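Local coordinates for hemoglobin subunit beta (PDB 1GCV), which carries oxygen from the gills to the peripheral tissues as the heme-binding beta chain of a tetrameric fish hemoglobin, at residues T22-A27 against I56-L61; Q62-H67 against K72-D77; C99-L104 against D110-H115. All coordinates share one frame; numbering follows the deposited sequence.

Contact 1 (T22-A27 against I56-L61); sequences TVVTQA and IVVGAL. With HEM (protoporphyrin IX containing Fe), chain F.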
loop_
_atom_site.group_PDB
_atom_site.type_symbol
_atom_site.label_atom_id
_atom_site.label_comp_id
_atom_site.label_asym_id
_atom_site.label_seq_id
_atom_site.Cartn_x
_atom_site.Cartn_y
_atom_site.Cartn_z
ATOM N N THR B 22 -28.810 -2.778 4.344
ATOM C CA THR B 22 -28.553 -2.026 5.560
ATOM C C THR B 22 -27.072 -2.055 5.878
ATOM O O THR B 22 -26.496 -1.043 6.272
ATOM C CB THR B 22 -29.332 -2.607 6.751
ATOM O OG1 THR B 22 -30.722 -2.315 6.585
ATOM C CG2 THR B 22 -28.858 -1.996 8.061
ATOM N N VAL B 23 -26.457 -3.219 5.705
ATOM C CA VAL B 23 -25.038 -3.362 5.978
ATOM C C VAL B 23 -24.251 -2.397 5.101
ATOM O O VAL B 23 -23.383 -1.667 5.586
ATOM C CB VAL B 23 -24.559 -4.802 5.708
ATOM C CG1 VAL B 23 -23.041 -4.868 5.775
ATOM C CG2 VAL B 23 -25.168 -5.750 6.726
ATOM N N VAL B 24 -24.564 -2.379 3.810
ATOM C CA VAL B 24 -23.865 -1.495 2.891
ATOM C C VAL B 24 -24.180 -0.020 3.152
ATOM O O VAL B 24 -23.323 0.837 2.950
ATOM C CB VAL B 24 -24.175 -1.862 1.417
ATOM C CG1 VAL B 24 -23.572 -0.828 0.473
ATOM C CG2 VAL B 24 -23.593 -3.245 1.098
ATOM N N THR B 25 -25.392 0.276 3.618
ATOM C CA THR B 25 -25.771 1.660 3.912
ATOM C C THR B 25 -24.891 2.186 5.033
ATOM O O THR B 25 -24.374 3.301 4.964
ATOM C CB THR B 25 -27.242 1.780 4.377
ATOM O OG1 THR B 25 -28.119 1.430 3.299
ATOM C CG2 THR B 25 -27.545 3.204 4.825
ATOM N N GLN B 26 -24.730 1.371 6.068
ATOM C CA GLN B 26 -23.913 1.744 7.210
ATOM C C GLN B 26 -22.428 1.763 6.855
ATOM O O GLN B 26 -21.650 2.519 7.440
ATOM C CB GLN B 26 -24.178 0.782 8.366
ATOM C CG GLN B 26 -25.476 1.101 9.106
ATOM C CD GLN B 26 -26.053 -0.094 9.835
ATOM O OE1 GLN B 26 -27.269 -0.248 9.929
ATOM N NE2 GLN B 26 -25.183 -0.947 10.357
ATOM N N ALA B 27 -22.041 0.943 5.883
ATOM C CA ALA B 27 -20.648 0.874 5.456
ATOM C C ALA B 27 -20.274 2.143 4.711
ATOM O O ALA B 27 -19.150 2.631 4.835
ATOM C CB ALA B 27 -20.426 -0.346 4.564
ATOM N N ILE B 56 -28.095 0.204 -4.836
ATOM C CA ILE B 56 -27.530 0.096 -6.173
ATOM C C ILE B 56 -26.223 -0.702 -6.144
ATOM O O ILE B 56 -25.915 -1.450 -7.074
ATOM C CB ILE B 56 -27.273 1.500 -6.768
ATOM C CG1 ILE B 56 -28.591 2.097 -7.270
ATOM C CG2 ILE B 56 -26.295 1.417 -7.924
ATOM C CD1 ILE B 56 -28.677 3.604 -7.136
ATOM N N VAL B 57 -25.459 -0.548 -5.069
ATOM C CA VAL B 57 -24.192 -1.257 -4.936
ATOM C C VAL B 57 -24.431 -2.738 -4.629
ATOM O O VAL B 57 -23.762 -3.607 -5.193
ATOM C CB VAL B 57 -23.327 -0.621 -3.824
ATOM C CG1 VAL B 57 -22.138 -1.514 -3.493
ATOM C CG2 VAL B 57 -22.866 0.755 -4.267
ATOM N N VAL B 58 -25.389 -3.020 -3.747
ATOM C CA VAL B 58 -25.716 -4.397 -3.374
ATOM C C VAL B 58 -26.304 -5.157 -4.555
ATOM O O VAL B 58 -26.149 -6.373 -4.663
ATOM C CB VAL B 58 -26.721 -4.441 -2.207
ATOM C CG1 VAL B 58 -27.285 -5.850 -2.046
ATOM C CG2 VAL B 58 -26.034 -3.999 -0.932
ATOM N N GLY B 59 -26.977 -4.430 -5.439
ATOM C CA GLY B 59 -27.568 -5.041 -6.613
ATOM C C GLY B 59 -26.498 -5.553 -7.552
ATOM O O GLY B 59 -26.717 -6.527 -8.272
ATOM N N ALA B 60 -25.342 -4.887 -7.547
ATOM C CA ALA B 60 -24.203 -5.272 -8.385
ATOM C C ALA B 60 -23.464 -6.440 -7.733
ATOM O O ALA B 60 -23.075 -7.392 -8.406
ATOM C CB ALA B 60 -23.249 -4.084 -8.567
ATOM N N LEU B 61 -23.272 -6.358 -6.420
ATOM C CA LEU B 61 -22.591 -7.417 -5.686
ATOM C C LEU B 61 -23.404 -8.702 -5.785
ATOM O O LEU B 61 -22.848 -9.784 -5.975
ATOM C CB LEU B 61 -22.424 -7.023 -4.217
ATOM C CG LEU B 61 -21.419 -5.902 -3.941
ATOM C CD1 LEU B 61 -21.365 -5.593 -2.451
ATOM C CD2 LEU B 61 -20.050 -6.327 -4.473
HETATM C CHA HEM F . -22.423 4.381 -9.280
HETATM C CHB HEM F . -21.320 -0.191 -8.050
HETATM C CHC HEM F . -17.757 1.494 -5.192
HETATM C CHD HEM F . -18.803 6.051 -6.500
HETATM C C1A HEM F . -22.430 2.989 -9.155
HETATM C C2A HEM F . -23.404 2.109 -9.764
HETATM C C3A HEM F . -23.090 0.841 -9.425
HETATM C C4A HEM F . -21.934 0.923 -8.577
HETATM C CMA HEM F . -23.773 -0.432 -9.897
HETATM C CAA HEM F . -24.572 2.498 -10.631
HETATM C CBA HEM F . -24.093 2.538 -12.058
HETATM C CGA HEM F . -24.925 3.461 -12.913
HETATM O O1A HEM F . -25.394 3.014 -13.978
HETATM O O2A HEM F . -25.110 4.634 -12.518
HETATM C C1B HEM F . -20.215 -0.133 -7.231
HETATM C C2B HEM F . -19.647 -1.310 -6.615
HETATM C C3B HEM F . -18.671 -0.851 -5.745
HETATM C C4B HEM F . -18.617 0.627 -5.895
HETATM C CMB HEM F . -20.044 -2.763 -6.936
HETATM C CAB HEM F . -17.963 -1.649 -4.839
HETATM C CBB HEM F . -16.555 -1.668 -4.738
HETATM C C1C HEM F . -17.703 2.899 -5.325
HETATM C C2C HEM F . -16.864 3.792 -4.509
HETATM C C3C HEM F . -17.117 5.064 -4.950
HETATM C C4C HEM F . -18.161 4.956 -5.957
HETATM C CMC HEM F . -15.957 3.417 -3.333
HETATM C CAC HEM F . -16.451 6.250 -4.603
HETATM C CBC HEM F . -16.139 6.641 -3.291
HETATM C C1D HEM F . -19.853 5.972 -7.389
HETATM C C2D HEM F . -20.534 7.138 -7.894
HETATM C C3D HEM F . -21.570 6.682 -8.639
HETATM C C4D HEM F . -21.488 5.228 -8.655
HETATM C CMD HEM F . -20.127 8.589 -7.677
HETATM C CAD HEM F . -22.651 7.525 -9.307
HETATM C CBD HEM F . -23.516 8.230 -8.279
HETATM C CGD HEM F . -24.961 8.352 -8.713
HETATM O O1D HEM F . -25.830 8.499 -7.824
HETATM O O2D HEM F . -25.224 8.301 -9.937
HETATM N NA HEM F . -21.494 2.249 -8.434
HETATM N NB HEM F . -19.560 1.051 -6.832
HETATM N NC HEM F . -18.499 3.629 -6.224
HETATM N ND HEM F . -20.416 4.796 -7.873
HETATM FE FE HEM F . -19.828 2.910 -7.549
#

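Contact 2 (Q62-H67 against K72-D77); sequences QDAVKH and KTLFKD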
loop_
_atom_site.group_PDB
_atom_site.type_symbol
_atom_site.label_atom_id
_atom_site.label_comp_id
_atom_site.label_asym_id
_atom_site.label_seq_id
_atom_site.Cartn_x
_atom_site.Cartn_y
_atom_site.Cartn_z
ATOM N N GLN B 62 -24.722 -8.570 -5.646
ATOM C CA GLN B 62 -25.637 -9.702 -5.729
ATOM C C GLN B 62 -25.458 -10.375 -7.084
ATOM O O GLN B 62 -25.521 -11.594 -7.192
ATOM C CB GLN B 62 -27.083 -9.223 -5.567
ATOM C CG GLN B 62 -28.122 -10.319 -5.664
ATOM C CD GLN B 62 -28.067 -11.273 -4.493
ATOM O OE1 GLN B 62 -28.278 -10.877 -3.347
ATOM N NE2 GLN B 62 -27.782 -12.541 -4.773
ATOM N N ASP B 63 -25.220 -9.565 -8.112
ATOM C CA ASP B 63 -25.017 -10.064 -9.468
ATOM C C ASP B 63 -23.665 -10.776 -9.554
ATOM O O ASP B 63 -23.547 -11.829 -10.181
ATOM C CB ASP B 63 -25.069 -8.899 -10.475
ATOM C CG ASP B 63 -25.747 -9.277 -11.798
ATOM O OD1 ASP B 63 -25.698 -8.467 -12.752
ATOM O OD2 ASP B 63 -26.327 -10.381 -11.888
ATOM N N ALA B 64 -22.648 -10.200 -8.918
ATOM C CA ALA B 64 -21.315 -10.789 -8.925
ATOM C C ALA B 64 -21.362 -12.147 -8.243
ATOM O O ALA B 64 -20.655 -13.069 -8.628
ATOM C CB ALA B 64 -20.337 -9.879 -8.202
ATOM N N VAL B 65 -22.201 -12.264 -7.223
ATOM C CA VAL B 65 -22.340 -13.509 -6.483
ATOM C C VAL B 65 -22.919 -14.621 -7.359
ATOM O O VAL B 65 -22.588 -15.785 -7.173
ATOM C CB VAL B 65 -23.239 -13.311 -5.240
ATOM C CG1 VAL B 65 -23.506 -14.644 -4.559
ATOM C CG2 VAL B 65 -22.570 -12.355 -4.271
ATOM N N LYS B 66 -23.771 -14.261 -8.317
ATOM C CA LYS B 66 -24.395 -15.238 -9.218
ATOM C C LYS B 66 -23.473 -15.706 -10.350
ATOM O O LYS B 66 -23.633 -16.809 -10.881
ATOM C CB LYS B 66 -25.686 -14.656 -9.807
ATOM C CG LYS B 66 -26.883 -14.769 -8.868
ATOM C CD LYS B 66 -28.037 -13.871 -9.302
ATOM C CE LYS B 66 -29.083 -14.647 -10.112
ATOM N NZ LYS B 66 -30.495 -14.257 -9.790
ATOM N N HIS B 67 -22.513 -14.863 -10.720
ATOM C CA HIS B 67 -21.550 -15.185 -11.769
ATOM C C HIS B 67 -20.162 -15.033 -11.157
ATOM O O HIS B 67 -19.289 -14.396 -11.737
ATOM C CB HIS B 67 -21.692 -14.214 -12.939
ATOM C CG HIS B 67 -23.104 -14.011 -13.393
ATOM N ND1 HIS B 67 -23.555 -14.431 -14.625
ATOM C CD2 HIS B 67 -24.161 -13.426 -12.785
ATOM C CE1 HIS B 67 -24.830 -14.113 -14.756
ATOM N NE2 HIS B 67 -25.222 -13.502 -13.652
ATOM N N LYS B 72 -15.100 -10.446 -13.724
ATOM C CA LYS B 72 -14.383 -9.515 -14.591
ATOM C C LYS B 72 -15.191 -9.151 -15.838
ATOM O O LYS B 72 -15.246 -7.981 -16.211
ATOM C CB LYS B 72 -13.044 -10.109 -15.028
ATOM C CG LYS B 72 -11.873 -9.720 -14.151
ATOM C CD LYS B 72 -10.633 -10.506 -14.541
ATOM C CE LYS B 72 -9.900 -11.016 -13.316
ATOM N NZ LYS B 72 -8.497 -10.526 -13.284
ATOM N N THR B 73 -15.808 -10.146 -16.482
ATOM C CA THR B 73 -16.608 -9.908 -17.692
ATOM C C THR B 73 -17.926 -9.211 -17.354
ATOM O O THR B 73 -18.403 -8.355 -18.098
ATOM C CB THR B 73 -16.944 -11.230 -18.458
ATOM O OG1 THR B 73 -16.245 -12.335 -17.873
ATOM C CG2 THR B 73 -16.543 -11.115 -19.915
ATOM N N LEU B 74 -18.502 -9.585 -16.219
ATOM C CA LEU B 74 -19.761 -9.021 -15.754
ATOM C C LEU B 74 -19.649 -7.540 -15.374
ATOM O O LEU B 74 -20.583 -6.773 -15.596
ATOM C CB LEU B 74 -20.257 -9.832 -14.553
ATOM C CG LEU B 74 -21.503 -9.362 -13.800
ATOM C CD1 LEU B 74 -22.751 -9.974 -14.433
ATOM C CD2 LEU B 74 -21.389 -9.755 -12.334
ATOM N N PHE B 75 -18.509 -7.144 -14.808
ATOM C CA PHE B 75 -18.288 -5.761 -14.374
ATOM C C PHE B 75 -17.531 -4.899 -15.391
ATOM O O PHE B 75 -17.133 -3.776 -15.078
ATOM C CB PHE B 75 -17.511 -5.741 -13.042
ATOM C CG PHE B 75 -18.373 -5.916 -11.811
ATOM C CD1 PHE B 75 -17.806 -5.834 -10.544
ATOM C CD2 PHE B 75 -19.737 -6.169 -11.911
ATOM C CE1 PHE B 75 -18.580 -6.002 -9.397
ATOM C CE2 PHE B 75 -20.520 -6.339 -10.768
ATOM C CZ PHE B 75 -19.936 -6.255 -9.509
ATOM N N LYS B 76 -17.333 -5.405 -16.603
ATOM C CA LYS B 76 -16.602 -4.642 -17.610
ATOM C C LYS B 76 -17.168 -3.244 -17.848
ATOM O O LYS B 76 -16.422 -2.266 -17.873
ATOM C CB LYS B 76 -16.555 -5.406 -18.936
ATOM C CG LYS B 76 -15.223 -5.276 -19.657
ATOM C CD LYS B 76 -15.411 -5.160 -21.160
ATOM C CE LYS B 76 -15.529 -6.537 -21.808
ATOM N NZ LYS B 76 -14.584 -7.535 -21.217
ATOM N N ASP B 77 -18.483 -3.150 -18.019
ATOM C CA ASP B 77 -19.128 -1.865 -18.256
ATOM C C ASP B 77 -19.172 -1.005 -17.005
ATOM O O ASP B 77 -18.979 0.206 -17.076
ATOM C CB ASP B 77 -20.544 -2.075 -18.780
ATOM C CG ASP B 77 -20.576 -2.319 -20.271
ATOM O OD1 ASP B 77 -19.646 -1.859 -20.974
ATOM O OD2 ASP B 77 -21.530 -2.973 -20.738
#

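Contact 3 (C99-L104 against D110-H115); sequences CIIVEL and DCFTPH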
loop_
_atom_site.group_PDB
_atom_site.type_symbol
_atom_site.label_atom_id
_atom_site.label_comp_id
_atom_site.label_asym_id
_atom_site.label_seq_id
_atom_site.Cartn_x
_atom_site.Cartn_y
_atom_site.Cartn_z
ATOM N N CYS B 99 -14.909 -1.255 4.801
ATOM C CA CYS B 99 -15.929 -0.811 5.743
ATOM C C CYS B 99 -17.068 -1.813 5.821
ATOM O O CYS B 99 -17.691 -1.961 6.873
ATOM C CB CYS B 99 -16.455 0.566 5.357
ATOM S SG CYS B 99 -15.376 1.885 5.929
ATOM N N ILE B 100 -17.336 -2.495 4.706
ATOM C CA ILE B 100 -18.379 -3.522 4.668
ATOM C C ILE B 100 -17.931 -4.691 5.554
ATOM O O ILE B 100 -18.743 -5.305 6.245
ATOM C CB ILE B 100 -18.628 -4.041 3.223
ATOM C CG1 ILE B 100 -19.296 -2.948 2.382
ATOM C CG2 ILE B 100 -19.515 -5.291 3.263
ATOM C CD1 ILE B 100 -19.446 -3.295 0.917
ATOM N N ILE B 101 -16.635 -4.994 5.544
ATOM C CA ILE B 101 -16.130 -6.071 6.378
ATOM C C ILE B 101 -16.273 -5.688 7.856
ATOM O O ILE B 101 -16.589 -6.538 8.694
ATOM C CB ILE B 101 -14.658 -6.406 6.028
ATOM C CG1 ILE B 101 -14.632 -7.421 4.881
ATOM C CG2 ILE B 101 -13.928 -6.989 7.238
ATOM C CD1 ILE B 101 -13.355 -7.426 4.090
ATOM N N VAL B 102 -16.064 -4.412 8.181
ATOM C CA VAL B 102 -16.200 -3.969 9.568
ATOM C C VAL B 102 -17.660 -4.099 10.015
ATOM O O VAL B 102 -17.940 -4.489 11.151
ATOM C CB VAL B 102 -15.750 -2.503 9.741
ATOM C CG1 VAL B 102 -16.251 -1.954 11.066
ATOM C CG2 VAL B 102 -14.234 -2.418 9.678
ATOM N N GLU B 103 -18.586 -3.763 9.117
ATOM C CA GLU B 103 -20.019 -3.864 9.413
ATOM C C GLU B 103 -20.439 -5.331 9.523
ATOM O O GLU B 103 -21.284 -5.668 10.346
ATOM C CB GLU B 103 -20.865 -3.176 8.328
ATOM C CG GLU B 103 -20.782 -1.651 8.306
ATOM C CD GLU B 103 -21.197 -1.021 9.611
ATOM O OE1 GLU B 103 -20.757 0.111 9.889
ATOM O OE2 GLU B 103 -21.964 -1.656 10.359
ATOM N N LEU B 104 -19.868 -6.202 8.693
ATOM C CA LEU B 104 -20.203 -7.624 8.772
ATOM C C LEU B 104 -19.691 -8.172 10.104
ATOM O O LEU B 104 -20.354 -8.993 10.742
ATOM C CB LEU B 104 -19.566 -8.404 7.622
ATOM C CG LEU B 104 -20.340 -8.438 6.303
ATOM C CD1 LEU B 104 -19.546 -9.235 5.297
ATOM C CD2 LEU B 104 -21.722 -9.063 6.501
ATOM N N ASP B 110 -18.766 -12.588 17.353
ATOM C CA ASP B 110 -17.887 -13.751 17.466
ATOM C C ASP B 110 -18.086 -14.804 16.379
ATOM O O ASP B 110 -17.332 -15.769 16.302
ATOM C CB ASP B 110 -18.023 -14.393 18.850
ATOM C CG ASP B 110 -19.429 -14.868 19.140
ATOM O OD1 ASP B 110 -20.391 -14.168 18.767
ATOM O OD2 ASP B 110 -19.571 -15.947 19.753
ATOM N N CYS B 111 -19.090 -14.618 15.530
ATOM C CA CYS B 111 -19.336 -15.565 14.451
ATOM C C CYS B 111 -18.526 -15.183 13.218
ATOM O O CYS B 111 -18.393 -15.979 12.281
ATOM C CB CYS B 111 -20.820 -15.608 14.104
ATOM S SG CYS B 111 -21.717 -16.806 15.094
ATOM N N PHE B 112 -17.997 -13.961 13.221
ATOM C CA PHE B 112 -17.172 -13.492 12.118
ATOM C C PHE B 112 -15.734 -13.849 12.474
ATOM O O PHE B 112 -14.953 -13.003 12.920
ATOM C CB PHE B 112 -17.301 -11.979 11.934
ATOM C CG PHE B 112 -16.874 -11.501 10.570
ATOM C CD1 PHE B 112 -17.603 -11.855 9.434
ATOM C CD2 PHE B 112 -15.742 -10.706 10.418
ATOM C CE1 PHE B 112 -17.212 -11.422 8.162
ATOM C CE2 PHE B 112 -15.338 -10.264 9.151
ATOM C CZ PHE B 112 -16.076 -10.624 8.020
ATOM N N THR B 113 -15.403 -15.118 12.267
ATOM C CA THR B 113 -14.085 -15.659 12.571
ATOM C C THR B 113 -13.023 -15.269 11.549
ATOM O O THR B 113 -13.347 -14.833 10.444
ATOM C CB THR B 113 -14.142 -17.196 12.630
ATOM O OG1 THR B 113 -14.394 -17.720 11.317
ATOM C CG2 THR B 113 -15.248 -17.646 13.565
ATOM N N PRO B 114 -11.735 -15.386 11.926
ATOM C CA PRO B 114 -10.639 -15.049 11.009
ATOM C C PRO B 114 -10.800 -15.773 9.672
ATOM O O PRO B 114 -10.506 -15.217 8.612
ATOM C CB PRO B 114 -9.387 -15.494 11.768
ATOM C CG PRO B 114 -9.772 -15.350 13.204
ATOM C CD PRO B 114 -11.230 -15.768 13.257
ATOM N N HIS B 115 -11.278 -17.016 9.730
ATOM C CA HIS B 115 -11.493 -17.814 8.528
ATOM C C HIS B 115 -12.607 -17.204 7.672
ATOM O O HIS B 115 -12.459 -17.069 6.452
ATOM C CB HIS B 115 -11.847 -19.258 8.898
ATOM C CG HIS B 115 -12.162 -20.120 7.716
ATOM N ND1 HIS B 115 -13.437 -20.562 7.436
ATOM C CD2 HIS B 115 -11.374 -20.584 6.718
ATOM C CE1 HIS B 115 -13.421 -21.259 6.314
ATOM N NE2 HIS B 115 -12.181 -21.287 5.859
#

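Contact 1 (T22-A27 against I56-L61)
Val-24 and Val-58 meet methyl against methyl where helix 20-34 crosses helix 50-66, with CG2 of Val-24 only 3.3 Å from CG2 of Val-58. That is tighter than an ordinary van der Waals contact. The same Val-58 methyl also comes to 3.7 Å from Val-24 CB. The two branched side chains run past each other in opposite directions instead of meeting end on. On Val-24 the first torsion places CG1 opposite the backbone N (chi1 173°) and leaves CG2, on the N side, to press on Val-58. CG1 of Val-24 lies more loosely against Val-57, 4.3 Å from CG1 of that residue. Ala-54 also packs on Val-24, and Phe-15 of helix 5-17 covers Val-58 and Leu-61.

The second set of contacts is with the heme. Val-57, next to the distal histidine His-53, rests CG1 4.0 Å from C2B of the porphyrin. Ile-56 CG2 touches heme CAA, the first carbon of a propionate arm, at 3.4 Å, while Ala-60 CB sits 3.8 Å from the heme methyl CMB.

The two helices and the heme meet here through apolar carbons: methyl against methyl between the helices, methyl against the porphyrin and its substituents. Val-57 touches both Val-24 and the heme, so this part of the distal side is apolar and backed by helix 20-34.

Contact 2 (Q62-H67 against K72-D77)
Ala-64 and Leu-74 bring the two backbones closest, with 7.2 Å between their CA atoms. Segment 62-67 belongs to helix 50-66, with His-67 in non-helical backbone geometry; on the other side Phe-75 interrupts the helical path, following helix 71-74 and standing at the N-cap position of helix 76-86.

Leu-74 carries most of the packing. Its CG lies opposite the backbone N (chi1 175°), which sends the forked end across to the helix. One prong, CD2, settles on the backbone, 3.6 Å from CA of Ala-64. The other, CD1, lies over a face of the imidazole of His-67, a CH-pi contact 4.2 Å from the ring centroid and 16° off its normal; it also touches Asp-63, whose OD1 is 3.7 Å from CD1. Phe-75 swings its ring inward so that CZ meets CB of Ala-64 at 3.9 Å, and Val-127 and Ala-130 of helix 114-132 pack on the same side chain, which also approaches the heme.

Between the segments the contact is made by dispersion and one CH-pi contact. The small Ala-64 lets leucine and phenylalanine lie close to the helix, while Asp-63 and His-67 give the apolar patch a polar margin.

Contact 3 (C99-L104 against D110-H115)
The ring of Phe-112 lies against helix 93-108, one face turned to the backbone of Leu-104: the carbonyl carbon C of Leu-104 stands 4.3 Å above the ring plane, displaced toward the rim. CE1 of Phe-112 meets CB of Leu-104 at 3.9 Å. Across the ring, CE2 of Phe-112 touches CG2 of Ile-101 at 4.0 Å and has Ile-101 O at the same distance, approaching obliquely. The side chains of Ile-101 and Phe-112 cross at about a right angle, and the ring spans two residues about one helical turn apart.

The approach to the helix is set at the backbone of Phe-112. The residue is the centre of an inverse gamma turn, closed by a weak bond from Thr-113 N to Cys-111 O of 3.1 Å. From that turn, chi1 of -160° carries CG away from the backbone N and the ring is thrust at the helix. Immediately afterwards Thr-113 is the N-cap of helix 114-132, its OG1 bonded to Ile-116 N. That helix covers neighbouring parts of the contact: Phe-124 packs on Ile-101 and Trp-120 on Leu-104.

A neighbouring subunit reaches the same place. Its Arg-31 hydrogen-bonds through NH2 to Phe-112 O, and its Val-107 packs on Ile-101.

Here is the GH corner of the globin fold, pinned by a buried phenylalanine to the helix that precedes it and, away from the heme site, facing a subunit interface consistent with the alpha1-beta1 contact of hemoglobins.

In the fold
Along the chain the three contacts come in series, all within one globin domain. Contacts 1 and 2 share helix 50-66, their centres about 15 Å apart, and meet where Phe-75 CZ lies 3.5 Å from Ala-60 O; helix 50-66 runs from the heme wall toward the approach to helix 76-86, which bears the proximal His-82. Contact 3, its centre also about 15 Å from that of contact 1, adjoins it where helix 20-34 packs on helix 93-108, with Ala-27 against Ile-100 and a probable hydrogen bond from Gln-26 to Glu-103. Contacts 2 and 3 do not touch; their centres lie about 23 Å apart. Packing continues from the heme pocket to the subunit interface.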